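Local atomic coordinates of Tat pathway signal sequence domain protein (Parabacteroides merdae, PDB entry 4Q9A), a protein that is a putative GDSL-like lipase or acylhydrolase of the SGNH hydrolase clan, probably cleaving ester bonds. Residues V120-L131 with F169-F180. Numbering follows the deposited sequence.
Sequences VETYENDLRALL and FRKSARKLSEEF
E124 OE2 takes two cationic donors from the same face of its carboxylate: K175 NZ from the neighbouring helix, at 3.1 Å, and R128 NH2, one turn further along its own helix. They are part of a salt-bridge network between two helices, whose segments 120-131 and 169-179 run nearly parallel (22°) in the α/β fold of the SGNH hydrolases, where a parallel sheet is flanked by helices. R128 carries the network on to E179, which it grips side-on: NE gives a 2.9 Å bond to the syn lone pair of OE1, and NH2 a longer one to OE2, with guanidinium and carboxylate nearly coplanar. The bend at chi3 (-59°) folds the guanidinium back along its own helix toward E124, leaving its NE edge to face E179. With an alanine here, E179 would probably lose its cationic mate across the contact, E124 OE2 one of its two donors, and L176 CD2 the covering of NE. Long, charged chains suit this partly exposed margin, whereas branched and aromatic ones fill the seam beneath. L176 is a knob in the hole formed by E124, L127, R128 and L131, its CD1 lying 3.8 Å from L127 CB. At one end, F169 CD2 sits over a face of the Y123 ring, 3.5 Å from Y123 CD2; the phenol hydroxyl of Y123 is hydrogen-bonded to the carbonyl of I103. S172, small enough for close helix approach, has its OG hydrogen-bonded to E168 O and 3.0 Å from E124 OE1. At the other end, the flat F180 ring receives L131 CB in a CH-pi contact, 3.6 Å from the ring centroid and only 5° off its normal.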
loop_
_atom_site.group_PDB
_atom_site.type_symbol
_atom_site.label_atom_id
_atom_site.label_comp_id
_atom_site.label_asym_id
_atom_site.label_seq_id
_atom_site.Cartn_x
_atom_site.Cartn_y
_atom_site.Cartn_z
ATOM N N VAL A 120 -20.532 -26.978 -4.067
ATOM C CA VAL A 120 -21.006 -25.629 -3.761
ATOM C C VAL A 120 -21.977 -25.746 -2.568
ATOM O O VAL A 120 -22.068 -24.821 -1.757
ATOM C CB VAL A 120 -21.614 -24.901 -4.999
ATOM C CG1 VAL A 120 -22.836 -25.623 -5.555
ATOM C CG2 VAL A 120 -21.917 -23.428 -4.710
ATOM N N GLU A 121 -22.657 -26.916 -2.437
ATOM C CA GLU A 121 -23.553 -27.231 -1.328
ATOM C C GLU A 121 -22.767 -27.181 -0.043
ATOM O O GLU A 121 -23.165 -26.475 0.894
ATOM C CB GLU A 121 -24.144 -28.622 -1.502
ATOM C CG GLU A 121 -25.392 -28.718 -2.342
ATOM C CD GLU A 121 -26.231 -29.915 -1.925
ATOM O OE1 GLU A 121 -25.648 -30.977 -1.601
ATOM O OE2 GLU A 121 -27.476 -29.778 -1.883
ATOM N N THR A 122 -21.606 -27.891 -0.025
ATOM C CA THR A 122 -20.692 -27.947 1.122
ATOM C C THR A 122 -20.348 -26.538 1.554
ATOM O O THR A 122 -20.623 -26.165 2.689
ATOM C CB THR A 122 -19.413 -28.741 0.787
ATOM O OG1 THR A 122 -19.753 -29.961 0.148
ATOM C CG2 THR A 122 -18.582 -29.029 2.005
ATOM N N TYR A 123 -19.828 -25.746 0.597
ATOM C CA TYR A 123 -19.390 -24.365 0.730
ATOM C C TYR A 123 -20.502 -23.454 1.305
ATOM O O TYR A 123 -20.270 -22.797 2.325
ATOM C CB TYR A 123 -18.890 -23.851 -0.641
ATOM C CG TYR A 123 -18.575 -22.371 -0.680
ATOM C CD1 TYR A 123 -17.459 -21.861 -0.030
ATOM C CD2 TYR A 123 -19.399 -21.476 -1.361
ATOM C CE1 TYR A 123 -17.187 -20.496 -0.022
ATOM C CE2 TYR A 123 -19.117 -20.109 -1.386
ATOM C CZ TYR A 123 -18.005 -19.624 -0.717
ATOM O OH TYR A 123 -17.695 -18.282 -0.753
ATOM N N GLU A 124 -21.692 -23.430 0.667
ATOM C CA GLU A 124 -22.818 -22.584 1.085
ATOM C C GLU A 124 -23.336 -22.974 2.481
ATOM O O GLU A 124 -23.596 -22.090 3.287
ATOM C CB GLU A 124 -23.965 -22.601 0.046
ATOM C CG GLU A 124 -24.955 -21.457 0.223
ATOM C CD GLU A 124 -26.186 -21.522 -0.650
ATOM O OE1 GLU A 124 -26.071 -21.203 -1.854
ATOM O OE2 GLU A 124 -27.272 -21.859 -0.122
ATOM N N ASN A 125 -23.439 -24.268 2.780
ATOM C CA ASN A 125 -23.895 -24.706 4.098
ATOM C C ASN A 125 -22.882 -24.376 5.197
ATOM O O ASN A 125 -23.275 -23.877 6.252
ATOM C CB ASN A 125 -24.206 -26.200 4.095
ATOM C CG ASN A 125 -25.421 -26.549 3.283
ATOM O OD1 ASN A 125 -26.470 -25.898 3.374
ATOM N ND2 ASN A 125 -25.310 -27.598 2.493
ATOM N N ASP A 126 -21.594 -24.630 4.934
ATOM C CA ASP A 126 -20.496 -24.374 5.871
ATOM C C ASP A 126 -20.347 -22.878 6.186
ATOM O O ASP A 126 -20.147 -22.523 7.362
ATOM C CB ASP A 126 -19.170 -24.946 5.347
ATOM C CG ASP A 126 -19.008 -26.464 5.455
ATOM O OD1 ASP A 126 -20.022 -27.163 5.734
ATOM O OD2 ASP A 126 -17.880 -26.957 5.231
ATOM N N LEU A 127 -20.474 -22.009 5.149
ATOM C CA LEU A 127 -20.370 -20.555 5.302
ATOM C C LEU A 127 -21.572 -20.013 6.089
ATOM O O LEU A 127 -21.384 -19.200 6.998
ATOM C CB LEU A 127 -20.229 -19.867 3.932
ATOM C CG LEU A 127 -19.603 -18.440 3.876
ATOM C CD1 LEU A 127 -18.442 -18.249 4.866
ATOM C CD2 LEU A 127 -19.128 -18.125 2.480
ATOM N N ARG A 128 -22.779 -20.552 5.801
ATOM C CA ARG A 128 -24.004 -20.196 6.504
ATOM C C ARG A 128 -23.785 -20.458 7.993
ATOM O O ARG A 128 -23.982 -19.562 8.823
ATOM C CB ARG A 128 -25.219 -20.983 5.960
ATOM C CG ARG A 128 -26.528 -20.574 6.645
ATOM C CD ARG A 128 -27.793 -21.075 5.961
ATOM N NE ARG A 128 -27.895 -20.605 4.577
ATOM C CZ ARG A 128 -27.871 -21.400 3.507
ATOM N NH1 ARG A 128 -27.806 -22.724 3.655
ATOM N NH2 ARG A 128 -27.935 -20.883 2.285
ATOM N N ALA A 129 -23.290 -21.676 8.300
ATOM C CA ALA A 129 -22.998 -22.166 9.639
ATOM C C ALA A 129 -21.972 -21.276 10.331
ATOM O O ALA A 129 -22.205 -20.903 11.488
ATOM C CB ALA A 129 -22.511 -23.601 9.574
ATOM N N LEU A 130 -20.873 -20.901 9.615
ATOM C CA LEU A 130 -19.812 -20.018 10.131
ATOM C C LEU A 130 -20.332 -18.600 10.442
ATOM O O LEU A 130 -19.941 -18.009 11.451
ATOM C CB LEU A 130 -18.627 -19.927 9.153
ATOM C CG LEU A 130 -17.332 -19.257 9.690
ATOM C CD1 LEU A 130 -16.789 -19.968 10.895
ATOM C CD2 LEU A 130 -16.245 -19.217 8.627
ATOM N N LEU A 131 -21.221 -18.073 9.584
ATOM C CA LEU A 131 -21.811 -16.747 9.750
ATOM C C LEU A 131 -22.854 -16.751 10.876
ATOM O O LEU A 131 -22.925 -15.776 11.628
ATOM C CB LEU A 131 -22.420 -16.259 8.423
ATOM C CG LEU A 131 -21.391 -15.904 7.340
ATOM C CD1 LEU A 131 -22.025 -15.909 5.934
ATOM C CD2 LEU A 131 -20.645 -14.585 7.666
ATOM N N PHE A 169 -20.382 -20.480 -6.760
ATOM C CA PHE A 169 -19.676 -20.124 -5.531
ATOM C C PHE A 169 -19.817 -18.625 -5.268
ATOM O O PHE A 169 -20.053 -18.223 -4.131
ATOM C CB PHE A 169 -18.200 -20.546 -5.606
ATOM C CG PHE A 169 -17.970 -22.018 -5.325
ATOM C CD1 PHE A 169 -18.306 -22.985 -6.265
ATOM C CD2 PHE A 169 -17.421 -22.435 -4.120
ATOM C CE1 PHE A 169 -18.121 -24.342 -5.995
ATOM C CE2 PHE A 169 -17.221 -23.794 -3.856
ATOM C CZ PHE A 169 -17.569 -24.739 -4.800
ATOM N N ARG A 170 -19.737 -17.806 -6.328
ATOM C CA ARG A 170 -19.914 -16.350 -6.241
ATOM C C ARG A 170 -21.390 -16.014 -5.899
ATOM O O ARG A 170 -21.645 -15.083 -5.124
ATOM C CB ARG A 170 -19.481 -15.687 -7.554
ATOM C CG ARG A 170 -17.994 -15.870 -7.903
ATOM C CD ARG A 170 -17.658 -15.509 -9.350
ATOM N NE ARG A 170 -18.348 -14.298 -9.806
ATOM C CZ ARG A 170 -19.211 -14.262 -10.819
ATOM N NH1 ARG A 170 -19.474 -15.363 -11.516
ATOM N NH2 ARG A 170 -19.805 -13.123 -11.153
ATOM N N LYS A 171 -22.351 -16.809 -6.461
ATOM C CA LYS A 171 -23.797 -16.704 -6.219
ATOM C C LYS A 171 -24.096 -16.918 -4.743
ATOM O O LYS A 171 -24.928 -16.206 -4.178
ATOM C CB LYS A 171 -24.566 -17.758 -7.046
ATOM C CG LYS A 171 -25.062 -17.318 -8.419
ATOM C CD LYS A 171 -25.795 -18.481 -9.123
ATOM C CE LYS A 171 -26.324 -18.176 -10.512
ATOM N NZ LYS A 171 -25.243 -17.885 -11.497
ATOM N N SER A 172 -23.424 -17.924 -4.138
ATOM C CA SER A 172 -23.600 -18.318 -2.752
ATOM C C SER A 172 -23.070 -17.246 -1.827
ATOM O O SER A 172 -23.783 -16.839 -0.899
ATOM C CB SER A 172 -22.922 -19.657 -2.480
ATOM O OG SER A 172 -23.495 -20.673 -3.283
ATOM N N ALA A 173 -21.860 -16.746 -2.097
ATOM C CA ALA A 173 -21.271 -15.686 -1.276
ATOM C C ALA A 173 -22.219 -14.484 -1.218
ATOM O O ALA A 173 -22.490 -13.988 -0.117
ATOM C CB ALA A 173 -19.915 -15.274 -1.824
ATOM N N ARG A 174 -22.812 -14.097 -2.386
ATOM C CA ARG A 174 -23.749 -12.980 -2.457
ATOM C C ARG A 174 -25.035 -13.286 -1.697
ATOM O O ARG A 174 -25.484 -12.432 -0.927
ATOM C CB ARG A 174 -24.068 -12.599 -3.905
ATOM C CG ARG A 174 -24.906 -11.323 -4.010
ATOM C CD ARG A 174 -25.236 -10.941 -5.440
ATOM N NE ARG A 174 -24.055 -10.508 -6.193
ATOM C CZ ARG A 174 -23.528 -9.286 -6.143
ATOM N NH1 ARG A 174 -24.061 -8.355 -5.356
ATOM N NH2 ARG A 174 -22.450 -8.990 -6.865
ATOM N N LYS A 175 -25.622 -14.489 -1.913
ATOM C CA LYS A 175 -26.874 -14.950 -1.283
ATOM C C LYS A 175 -26.772 -14.873 0.249
ATOM O O LYS A 175 -27.730 -14.458 0.917
ATOM C CB LYS A 175 -27.176 -16.397 -1.727
ATOM C CG LYS A 175 -28.459 -17.021 -1.179
ATOM C CD LYS A 175 -28.546 -18.501 -1.580
ATOM C CE LYS A 175 -29.765 -19.216 -1.048
ATOM N NZ LYS A 175 -29.763 -20.657 -1.429
ATOM N N LEU A 176 -25.588 -15.233 0.780
ATOM C CA LEU A 176 -25.347 -15.254 2.201
ATOM C C LEU A 176 -25.126 -13.857 2.744
ATOM O O LEU A 176 -25.561 -13.578 3.865
ATOM C CB LEU A 176 -24.190 -16.191 2.530
ATOM C CG LEU A 176 -24.535 -17.675 2.350
ATOM C CD1 LEU A 176 -23.294 -18.510 2.241
ATOM C CD2 LEU A 176 -25.484 -18.193 3.471
ATOM N N SER A 177 -24.509 -12.958 1.947
ATOM C CA SER A 177 -24.333 -11.558 2.365
ATOM C C SER A 177 -25.724 -10.919 2.552
ATOM O O SER A 177 -25.908 -10.114 3.460
ATOM C CB SER A 177 -23.482 -10.771 1.367
ATOM O OG SER A 177 -24.246 -10.323 0.262
ATOM N N GLU A 178 -26.702 -11.338 1.721
ATOM C CA GLU A 178 -28.083 -10.864 1.777
ATOM C C GLU A 178 -28.773 -11.428 3.028
ATOM O O GLU A 178 -29.358 -10.654 3.794
ATOM C CB GLU A 178 -28.864 -11.243 0.498
ATOM C CG GLU A 178 -28.452 -10.484 -0.758
ATOM C CD GLU A 178 -28.626 -11.195 -2.095
ATOM O OE1 GLU A 178 -29.305 -12.247 -2.149
ATOM O OE2 GLU A 178 -28.084 -10.684 -3.102
ATOM N N GLU A 179 -28.670 -12.767 3.247
ATOM C CA GLU A 179 -29.263 -13.505 4.374
ATOM C C GLU A 179 -28.888 -12.918 5.718
ATOM O O GLU A 179 -29.760 -12.754 6.575
ATOM C CB GLU A 179 -28.830 -14.980 4.353
ATOM C CG GLU A 179 -29.520 -15.841 3.306
ATOM C CD GLU A 179 -29.228 -17.328 3.385
ATOM O OE1 GLU A 179 -28.771 -17.791 4.457
ATOM O OE2 GLU A 179 -29.532 -18.044 2.400
ATOM N N PHE A 180 -27.594 -12.643 5.923
ATOM C CA PHE A 180 -27.073 -12.123 7.182
ATOM C C PHE A 180 -26.988 -10.589 7.153
ATOM O O PHE A 180 -26.596 -9.989 8.151
ATOM C CB PHE A 180 -25.700 -12.764 7.488
ATOM C CG PHE A 180 -25.801 -14.252 7.722
ATOM C CD1 PHE A 180 -25.727 -15.147 6.657
ATOM C CD2 PHE A 180 -26.051 -14.757 8.995
ATOM C CE1 PHE A 180 -25.880 -16.524 6.864
ATOM C CE2 PHE A 180 -26.207 -16.133 9.202
ATOM C CZ PHE A 180 -26.112 -17.011 8.135
#